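Gene product PA4716 (Pseudomonas aeruginosa, PDB 1U0K) is of unproven function but, as a member of the PhzF family with the diaminopimelate-epimerase-like fold, probably acts as an isomerase. Local coordinates at residues A14-P17 / L18-N21; V159-T162 / G163-L167; T209-L213 / G214-D218. All blocks are in the same frame, centred on the assembly; numbering follows the deposited sequence.

Contact 1 of 3, residues A14-P17 / L18-N21; sequences AERP and LTGN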
ATOM      1  N   ALA A  14       7.388 -14.972   8.869  1.00 16.48           N
ATOM      2  CA  ALA A  14       7.669 -15.505   7.541  1.00 17.13           C
ATOM      3  C   ALA A  14       8.835 -16.480   7.619  1.00 18.15           C
ATOM      4  O   ALA A  14       9.955 -16.102   7.963  1.00 17.36           O
ATOM      5  CB  ALA A  14       7.997 -14.350   6.572  1.00 16.68           C
ATOM      6  N   GLU A  15       8.578 -17.749   7.308  1.00 20.03           N
ATOM      7  CA  GLU A  15       9.640 -18.741   7.265  1.00 21.67           C
ATOM      8  C   GLU A  15      10.300 -18.811   5.891  1.00 21.41           C
ATOM      9  O   GLU A  15      11.380 -19.377   5.764  1.00 22.83           O
ATOM     10  CB  GLU A  15       9.119 -20.112   7.704  1.00 22.32           C
ATOM     11  CG  GLU A  15       8.546 -20.064   9.112  1.00 26.00           C
ATOM     12  CD  GLU A  15       8.322 -21.413   9.763  1.00 30.35           C
ATOM     13  OE1 GLU A  15       7.302 -21.545  10.487  1.00 34.16           O
ATOM     14  OE2 GLU A  15       9.159 -22.325   9.591  1.00 34.00           O
ATOM     15  N   ARG A  16       9.648 -18.236   4.880  1.00 21.15           N
ATOM     16  CA  ARG A  16      10.232 -18.062   3.549  1.00 20.75           C
ATOM     17  C   ARG A  16       9.993 -16.636   3.049  1.00 19.66           C
ATOM     18  O   ARG A  16       9.049 -15.987   3.470  1.00 18.37           O
ATOM     19  CB  ARG A  16       9.586 -19.025   2.557  1.00 21.53           C
ATOM     20  CG  ARG A  16       9.908 -20.480   2.788  1.00 24.33           C
ATOM     21  CD  ARG A  16       9.364 -21.382   1.697  1.00 27.22           C
ATOM     22  NE  ARG A  16       7.949 -21.121   1.450  1.00 29.04           N
ATOM     23  CZ  ARG A  16       6.946 -21.649   2.145  1.00 30.79           C
ATOM     24  NH1 ARG A  16       7.172 -22.494   3.144  1.00 31.35           N
ATOM     25  NH2 ARG A  16       5.697 -21.334   1.831  1.00 31.72           N
ATOM     26  N   PRO A  17      10.826 -16.150   2.138  1.00 19.21           N
ATOM     27  CA  PRO A  17      10.597 -14.822   1.557  1.00 18.83           C
ATOM     28  C   PRO A  17       9.281 -14.734   0.790  1.00 18.23           C
ATOM     29  O   PRO A  17       8.781 -15.748   0.293  1.00 18.46           O
ATOM     30  CB  PRO A  17      11.780 -14.631   0.605  1.00 19.09           C
ATOM     31  CG  PRO A  17      12.383 -15.970   0.424  1.00 19.93           C
ATOM     32  CD  PRO A  17      12.042 -16.787   1.604  1.00 19.61           C
ATOM     33  N   LEU A  18       8.753 -13.520   0.679  1.00 17.79           N
ATOM     34  CA  LEU A  18       7.484 -13.253  -0.010  1.00 17.57           C
ATOM     35  C   LEU A  18       6.285 -13.941   0.633  1.00 17.38           C
ATOM     36  O   LEU A  18       5.326 -14.320  -0.047  1.00 17.89           O
ATOM     37  CB  LEU A  18       7.589 -13.608  -1.498  1.00 17.83           C
ATOM     38  CG  LEU A  18       8.812 -13.012  -2.203  1.00 18.24           C
ATOM     39  CD1 LEU A  18       9.070 -13.705  -3.532  1.00 19.00           C
ATOM     40  CD2 LEU A  18       8.621 -11.531  -2.416  1.00 19.15           C
ATOM     41  N   THR A  19       6.362 -14.102   1.956  1.00 16.95           N
ATOM     42  CA  THR A  19       5.231 -14.526   2.775  1.00 17.07           C
ATOM     43  C   THR A  19       5.173 -13.631   4.012  1.00 16.07           C
ATOM     44  O   THR A  19       6.037 -12.785   4.208  1.00 16.01           O
ATOM     45  CB  THR A  19       5.371 -16.006   3.210  1.00 17.18           C
ATOM     46  OG1 THR A  19       6.494 -16.166   4.091  1.00 18.61           O
ATOM     47  CG2 THR A  19       5.683 -16.915   2.036  1.00 19.27           C
ATOM     48  N   GLY A  20       4.170 -13.832   4.857  1.00 15.19           N
ATOM     49  CA  GLY A  20       4.069 -13.068   6.084  1.00 14.67           C
ATOM     50  C   GLY A  20       3.815 -11.596   5.831  1.00 13.90           C
ATOM     51  O   GLY A  20       3.276 -11.205   4.797  1.00 14.77           O
ATOM     52  N   ASN A  21       4.219 -10.762   6.781  1.00 13.15           N
ATOM     53  CA  ASN A  21       3.915  -9.342   6.743  1.00 12.46           C
ATOM     54  C   ASN A  21       5.116  -8.493   6.314  1.00 11.83           C
ATOM     55  O   ASN A  21       6.107  -8.449   7.020  1.00 11.68           O
ATOM     56  CB  ASN A  21       3.423  -8.879   8.122  1.00 13.14           C
ATOM     57  CG  ASN A  21       2.522  -7.673   8.043  1.00 13.88           C
ATOM     58  OD1 ASN A  21       2.433  -7.016   7.002  1.00 16.65           O
ATOM     59  ND2 ASN A  21       1.808  -7.383   9.138  1.00 15.31           N
TER
HETATM   60  O   HOH W   1       5.945 -18.168   5.822  1.00 26.98           O
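Ala14 and Thr19 face each other across the connection of the beta hairpin formed by strands 6-12 and 21-26. The CB of Ala14 lies 3.4 Å from Thr19 OG1 and close to the CA of Gly20, where a CB would run into that of Ala14; the positive phi of Gly20 (66°) also favours glycine. Glu15 forms a salt bridge to Arg257 through OE1, while its backbone N meets the loop through a water: Glu15 N donates to that water, which in turn donates to Thr19 OG1. Arg16 supplies the main direct bond, its carbonyl O accepting from the Thr19 hydroxyl. Its guanidinium skirts the methyl of Thr19, which lies obliquely to it, Arg16 NH2 to Thr19 CG2 4.4 Å. At Pro17 the chain bends into Leu18, which has positive phi; both side chains touch Leu277 of strand 267-282, and both pack on the second subunit, Pro17 against its Thr284 and Leu18 against its Glu43. Within the loop, the Thr19 hydroxyl is where the Arg16 carbonyl and the water converge. With chi1 at 66°, Thr19 OG1 sits between its own backbone N and carbonyl carbon, 2.6 Å from Arg16 O and tilted 24° from the carbonyl plane.

Contact 2 of 3, residues V159-T162 / G163-L167; sequences VVST and GLPYL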
ATOM      1  N   VAL A 159     -11.508  -4.507  25.881  1.00 19.68           N
ATOM      2  CA  VAL A 159     -10.370  -3.735  25.414  1.00 19.38           C
ATOM      3  C   VAL A 159      -9.154  -4.284  26.144  1.00 19.45           C
ATOM      4  O   VAL A 159      -9.134  -4.332  27.368  1.00 19.37           O
ATOM      5  CB  VAL A 159     -10.554  -2.248  25.699  1.00 19.29           C
ATOM      6  CG1 VAL A 159      -9.328  -1.444  25.223  1.00 19.00           C
ATOM      7  CG2 VAL A 159     -11.827  -1.746  25.024  1.00 18.92           C
ATOM      8  N   VAL A 160      -8.156  -4.731  25.387  1.00 18.93           N
ATOM      9  CA  VAL A 160      -6.929  -5.288  25.951  1.00 18.67           C
ATOM     10  C   VAL A 160      -5.751  -4.640  25.231  1.00 19.03           C
ATOM     11  O   VAL A 160      -5.814  -4.407  24.021  1.00 18.78           O
ATOM     12  CB  VAL A 160      -6.874  -6.819  25.807  1.00 18.45           C
ATOM     13  CG1 VAL A 160      -5.675  -7.385  26.550  1.00 18.11           C
ATOM     14  CG2 VAL A 160      -8.172  -7.469  26.346  1.00 18.45           C
ATOM     15  N   SER A 161      -4.683  -4.353  25.973  1.00 19.77           N
ATOM     16  CA  SER A 161      -3.591  -3.519  25.463  1.00 20.19           C
ATOM     17  C   SER A 161      -2.234  -3.907  26.040  1.00 21.17           C
ATOM     18  O   SER A 161      -2.104  -4.169  27.232  1.00 21.02           O
ATOM     19  CB  SER A 161      -3.862  -2.062  25.821  1.00 20.53           C
ATOM     20  OG  SER A 161      -2.939  -1.192  25.182  1.00 21.20           O
ATOM     21  N   THR A 162      -1.227  -3.952  25.178  1.00 21.64           N
ATOM     22  CA  THR A 162       0.170  -3.948  25.607  1.00 22.38           C
ATOM     23  C   THR A 162       0.850  -2.666  25.109  1.00 22.97           C
ATOM     24  O   THR A 162       2.072  -2.620  24.985  1.00 23.71           O
ATOM     25  CB  THR A 162       0.913  -5.181  25.082  1.00 22.43           C
ATOM     26  OG1 THR A 162       0.732  -5.296  23.661  1.00 22.46           O
ATOM     27  CG2 THR A 162       0.327  -6.459  25.636  1.00 22.24           C
ATOM     28  N   GLY A 163       0.050  -1.627  24.867  1.00 23.45           N
ATOM     29  CA  GLY A 163       0.506  -0.360  24.309  1.00 23.73           C
ATOM     30  C   GLY A 163      -0.597   0.294  23.497  1.00 23.85           C
ATOM     31  O   GLY A 163      -1.113   1.383  23.841  1.00 24.55           O
ATOM     32  N   LEU A 164      -0.994  -0.409  22.439  1.00 22.84           N
ATOM     33  CA  LEU A 164      -2.045   0.034  21.541  1.00 22.24           C
ATOM     34  C   LEU A 164      -3.317  -0.762  21.870  1.00 21.42           C
ATOM     35  O   LEU A 164      -3.362  -1.963  21.622  1.00 21.68           O
ATOM     36  CB  LEU A 164      -1.616  -0.210  20.089  1.00 22.26           C
ATOM     37  CG  LEU A 164      -2.551   0.234  18.963  1.00 22.79           C
ATOM     38  CD1 LEU A 164      -2.819   1.731  18.998  1.00 23.36           C
ATOM     39  CD2 LEU A 164      -1.956  -0.180  17.628  1.00 23.24           C
ATOM     40  N   PRO A 165      -4.328  -0.108  22.432  1.00 20.74           N
ATOM     41  CA  PRO A 165      -5.544  -0.820  22.866  1.00 20.00           C
ATOM     42  C   PRO A 165      -6.446  -1.293  21.727  1.00 19.67           C
ATOM     43  O   PRO A 165      -6.870  -0.500  20.885  1.00 19.10           O
ATOM     44  CB  PRO A 165      -6.266   0.216  23.732  1.00 19.94           C
ATOM     45  CG  PRO A 165      -5.797   1.543  23.236  1.00 21.06           C
ATOM     46  CD  PRO A 165      -4.416   1.335  22.714  1.00 20.65           C
ATOM     47  N   TYR A 166      -6.740  -2.590  21.723  1.00 18.84           N
ATOM     48  CA  TYR A 166      -7.689  -3.186  20.793  1.00 18.60           C
ATOM     49  C   TYR A 166      -8.947  -3.580  21.532  1.00 18.30           C
ATOM     50  O   TYR A 166      -8.871  -4.097  22.628  1.00 18.73           O
ATOM     51  CB  TYR A 166      -7.102  -4.444  20.168  1.00 18.46           C
ATOM     52  CG  TYR A 166      -5.992  -4.172  19.186  1.00 19.12           C
ATOM     53  CD1 TYR A 166      -4.686  -3.996  19.625  1.00 19.98           C
ATOM     54  CD2 TYR A 166      -6.254  -4.079  17.825  1.00 19.67           C
ATOM     55  CE1 TYR A 166      -3.655  -3.750  18.728  1.00 20.46           C
ATOM     56  CE2 TYR A 166      -5.229  -3.829  16.916  1.00 19.86           C
ATOM     57  CZ  TYR A 166      -3.937  -3.660  17.378  1.00 20.53           C
ATOM     58  OH  TYR A 166      -2.920  -3.408  16.487  1.00 20.58           O
ATOM     59  N   LEU A 167     -10.098  -3.323  20.932  1.00 17.77           N
ATOM     60  CA  LEU A 167     -11.330  -3.990  21.340  1.00 17.88           C
ATOM     61  C   LEU A 167     -11.273  -5.371  20.708  1.00 17.30           C
ATOM     62  O   LEU A 167     -11.347  -5.505  19.502  1.00 16.59           O
ATOM     63  CB  LEU A 167     -12.547  -3.219  20.827  1.00 18.11           C
ATOM     64  CG  LEU A 167     -13.923  -3.334  21.504  1.00 20.72           C
ATOM     65  CD1 LEU A 167     -15.044  -3.344  20.461  1.00 21.14           C
ATOM     66  CD2 LEU A 167     -14.043  -4.500  22.481  1.00 21.46           C
TER
HETATM   67  O   HOH W   2      -1.404  -3.585  22.283  1.00 20.25           O
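With chi1 at -171°, Ser161 carries its OG opposite its own backbone N and over the turn, where the N-H of Gly163 donates to it at 3.0 Å between Gly163 N and Ser161 OG. Val159 has a similar setting for one branch: CG1 is anti to N (chi1 179°), which lays it beside the Pro165 ring, 3.8 Å from Pro165 CB, the two side chains pointing the same way. The other branch, CG2, makes a looser contact with Leu167 CD2.

The Ser161 side chain also rests on the proline, its CB 3.6 Å from Pro165 CA. Gly163 closes the turn with backbone angles at which a side chain would collide with the Thr162 carbonyl oxygen, hence glycine. A water inside the bend accepts from Thr162 N and donates to Leu164 O, tying the two arms where the strand pairing has ended. The Thr162 hydroxyl looks elsewhere, to Gln124.

Farther from the turn, Val160 and Tyr166 form a hydrogen-bonded antiparallel pair: Val160 N to Tyr166 O is 2.9 Å, and Tyr166 N to Val160 O is 3.1 Å. The first is nearly collinear with the C=O; in the second the donor is tilted 30° from the carbonyl plane. Both side chains lie on the sheet face covered by helix 222-234, and the phenol OH bonds to Ser223 there. Leu164 comes within about 6 Å, side chain to side chain, of Glu48, the predicted active-site residue. The whole is a beta hairpin, strand 158-161 turning back into strand 166-170, with Val159 and Leu167 as its non-hydrogen-bonded pair.

Contact 3 of 3, residues T209-L213 / G214-D218; sequences TWDNL and GLVED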
ATOM      1  N   THR A 209      -8.030  -8.060  11.269  1.00 19.85           N
ATOM      2  CA  THR A 209      -8.011  -6.643  11.612  1.00 20.24           C
ATOM      3  C   THR A 209      -7.599  -5.803  10.402  1.00 20.03           C
ATOM      4  O   THR A 209      -6.878  -6.273   9.523  1.00 19.52           O
ATOM      5  CB  THR A 209      -7.081  -6.411  12.823  1.00 20.29           C
ATOM      6  OG1 THR A 209      -7.359  -5.145  13.442  1.00 20.73           O
ATOM      7  CG2 THR A 209      -5.602  -6.348  12.419  1.00 20.93           C
ATOM      8  N   TRP A 210      -8.071  -4.563  10.388  1.00 20.58           N
ATOM      9  CA  TRP A 210      -7.930  -3.659   9.247  1.00 21.17           C
ATOM     10  C   TRP A 210      -7.397  -2.316   9.713  1.00 22.14           C
ATOM     11  O   TRP A 210      -7.322  -2.048  10.913  1.00 21.42           O
ATOM     12  CB  TRP A 210      -9.298  -3.429   8.597  1.00 21.38           C
ATOM     13  CG  TRP A 210      -9.858  -4.604   7.847  1.00 21.20           C
ATOM     14  CD1 TRP A 210      -9.758  -4.839   6.506  1.00 22.17           C
ATOM     15  CD2 TRP A 210     -10.618  -5.692   8.388  1.00 21.53           C
ATOM     16  NE1 TRP A 210     -10.402  -6.008   6.179  1.00 21.69           N
ATOM     17  CE2 TRP A 210     -10.939  -6.554   7.314  1.00 22.05           C
ATOM     18  CE3 TRP A 210     -11.058  -6.031   9.673  1.00 22.23           C
ATOM     19  CZ2 TRP A 210     -11.678  -7.732   7.489  1.00 22.45           C
ATOM     20  CZ3 TRP A 210     -11.795  -7.205   9.844  1.00 22.86           C
ATOM     21  CH2 TRP A 210     -12.093  -8.037   8.755  1.00 22.56           C
ATOM     22  N   ASP A 211      -7.056  -1.459   8.754  1.00 23.52           N
ATOM     23  CA  ASP A 211      -6.885  -0.041   9.057  1.00 24.69           C
ATOM     24  C   ASP A 211      -8.227   0.525   9.542  1.00 25.53           C
ATOM     25  O   ASP A 211      -9.242  -0.173   9.542  1.00 25.00           O
ATOM     26  CB  ASP A 211      -6.323   0.740   7.854  1.00 24.90           C
ATOM     27  CG  ASP A 211      -7.231   0.710   6.629  1.00 26.13           C
ATOM     28  OD1 ASP A 211      -8.461   0.568   6.766  1.00 27.19           O
ATOM     29  OD2 ASP A 211      -6.784   0.854   5.470  1.00 28.36           O
ATOM     30  N   ASN A 212      -8.223   1.787   9.952  1.00 26.96           N
ATOM     31  CA  ASN A 212      -9.397   2.438  10.529  1.00 28.22           C
ATOM     32  C   ASN A 212     -10.622   2.441   9.612  1.00 28.35           C
ATOM     33  O   ASN A 212     -11.754   2.368  10.084  1.00 28.62           O
ATOM     34  CB  ASN A 212      -9.036   3.879  10.919  1.00 28.87           C
ATOM     35  CG  ASN A 212     -10.163   4.600  11.642  1.00 31.51           C
ATOM     36  OD1 ASN A 212     -11.129   5.062  11.022  1.00 35.43           O
ATOM     37  ND2 ASN A 212     -10.033   4.725  12.962  1.00 35.55           N
ATOM     38  N   LEU A 213     -10.385   2.533   8.306  1.00 28.44           N
ATOM     39  CA  LEU A 213     -11.470   2.598   7.325  1.00 28.66           C
ATOM     40  C   LEU A 213     -11.963   1.225   6.864  1.00 28.05           C
ATOM     41  O   LEU A 213     -12.948   1.137   6.127  1.00 28.30           O
ATOM     42  CB  LEU A 213     -11.029   3.429   6.119  1.00 29.01           C
ATOM     43  CG  LEU A 213     -10.720   4.903   6.427  1.00 30.49           C
ATOM     44  CD1 LEU A 213     -10.079   5.578   5.227  1.00 30.92           C
ATOM     45  CD2 LEU A 213     -11.980   5.655   6.853  1.00 31.52           C
ATOM     46  N   GLY A 214     -11.291   0.161   7.299  1.00 27.24           N
ATOM     47  CA  GLY A 214     -11.672  -1.193   6.935  1.00 26.79           C
ATOM     48  C   GLY A 214     -11.343  -1.573   5.502  1.00 26.48           C
ATOM     49  O   GLY A 214     -11.942  -2.501   4.953  1.00 26.55           O
ATOM     50  N   LEU A 215     -10.370  -0.890   4.908  1.00 25.97           N
ATOM     51  CA  LEU A 215     -10.053  -1.059   3.492  1.00 25.85           C
ATOM     52  C   LEU A 215      -8.855  -1.965   3.248  1.00 25.18           C
ATOM     53  O   LEU A 215      -8.892  -2.823   2.368  1.00 25.98           O
ATOM     54  CB  LEU A 215      -9.805   0.308   2.859  1.00 26.03           C
ATOM     55  CG  LEU A 215     -11.012   1.254   2.863  1.00 27.19           C
ATOM     56  CD1 LEU A 215     -10.600   2.596   2.294  1.00 27.38           C
ATOM     57  CD2 LEU A 215     -12.175   0.678   2.071  1.00 27.76           C
ATOM     58  N   VAL A 216      -7.789  -1.765   4.013  1.00 23.79           N
ATOM     59  CA  VAL A 216      -6.586  -2.581   3.903  1.00 22.91           C
ATOM     60  C   VAL A 216      -6.504  -3.482   5.132  1.00 22.14           C
ATOM     61  O   VAL A 216      -6.513  -3.006   6.261  1.00 21.81           O
ATOM     62  CB  VAL A 216      -5.312  -1.715   3.797  1.00 22.96           C
ATOM     63  CG1 VAL A 216      -4.078  -2.587   3.580  1.00 23.24           C
ATOM     64  CG2 VAL A 216      -5.441  -0.703   2.664  1.00 23.87           C
ATOM     65  N   GLU A 217      -6.440  -4.789   4.907  1.00 21.09           N
ATOM     66  CA  GLU A 217      -6.375  -5.753   5.994  1.00 20.53           C
ATOM     67  C   GLU A 217      -4.917  -6.012   6.327  1.00 19.85           C
ATOM     68  O   GLU A 217      -4.092  -6.156   5.431  1.00 20.16           O
ATOM     69  CB  GLU A 217      -7.075  -7.058   5.590  1.00 20.39           C
ATOM     70  CG  GLU A 217      -7.302  -8.016   6.749  1.00 21.60           C
ATOM     71  CD  GLU A 217      -7.948  -9.325   6.330  1.00 21.83           C
ATOM     72  OE1 GLU A 217      -8.475  -9.390   5.199  1.00 23.78           O
ATOM     73  OE2 GLU A 217      -7.921 -10.285   7.135  1.00 20.80           O
ATOM     74  N   ASP A 218      -4.600  -6.068   7.620  1.00 19.01           N
ATOM     75  CA  ASP A 218      -3.239  -6.338   8.063  1.00 18.81           C
ATOM     76  C   ASP A 218      -3.022  -7.844   8.043  1.00 18.31           C
ATOM     77  O   ASP A 218      -3.890  -8.594   8.473  1.00 18.57           O
ATOM     78  CB  ASP A 218      -3.031  -5.774   9.476  1.00 18.64           C
ATOM     79  CG  ASP A 218      -1.557  -5.663   9.878  1.00 20.14           C
ATOM     80  OD1 ASP A 218      -0.658  -5.603   9.007  1.00 19.72           O
ATOM     81  OD2 ASP A 218      -1.213  -5.601  11.081  1.00 21.94           O
TER
HETATM   82  O   HOH W   3      -6.262  -9.742   9.211  1.00 18.20           O
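Asp211 and the backbone amides of Leu215 and Val216 make the polar centre of this loop. The carboxylate holds two consecutive N-H groups, one with each oxygen. Leu215 N reaches OD1 on its syn side, 3.0 Å away, whereas Val216 N comes to OD2 from above the carboxylate plane at 3.2 Å. A chi1 of 62° places CG between the backbone N and the carbonyl carbon of Asp211 and folds the acid back over the turn. The two bonds probably limit its rotation, the second with poorer geometry, and are consistent with a negative charge.

Backbone bonds frame the same bend. A type I beta turn runs from Asp211 to Gly214, closed by Gly214 N to Asp211 O at 3.1 Å; Gly214, its last residue, has positive phi, which favours glycine. Asp211 N bonds to Val216 O and Asp218 N to Thr209 O, so the two arms are laced on both sides of the close Trp210-Glu217 pair. A water joins the open end, accepting from Thr209 N and donating to Glu217 OE2 and Asp218 O.

The main aromatic contact is at Trp210. Glu217 CG lies over one face of the indole, 3.9 Å from the centroid of the five-membered ring and 18° off its normal, a CH-pi contact. The ring and the carboxylate are turned 34° apart, and Glu217 OE1 continues to a salt bridge with Arg208. Separately, Leu213 CB meets Leu215 CG at 3.9 Å.

Asp218, bonded to Thr221 and Asn21, lies about 5 Å, side chain to side chain, from predicted active-site Glu48. The loop connects strand 206-208 to helix 222-234. Thr209 and Trp210 lean on strand 196-201, while Leu215 packs on Leu215 of the second subunit and Val216 on its Arg45.

Contact 2 is the most buried of the three and is built into sheet pairing; contacts 1 and 3 are partly buried loops that both reach the second subunit. All three are local bends, but their chemistry differs: 14-21 relies on a threonine hydroxyl, 159-167 on paired strands with a serine at the turn, and 209-218 on a carboxylate holding backbone amides. Contacts 1 and 3 meet directly, with Asn21 ND2 3.0 Å from Asp218 OD1, a probable hydrogen bond, and contacts 2 and 3 pack where Tyr166 approaches Thr209. Contacts 1 and 2 do not touch and lie on opposite sides of the chain's centre. Contacts 2 and 3 each bring a side chain near predicted active-site Glu48.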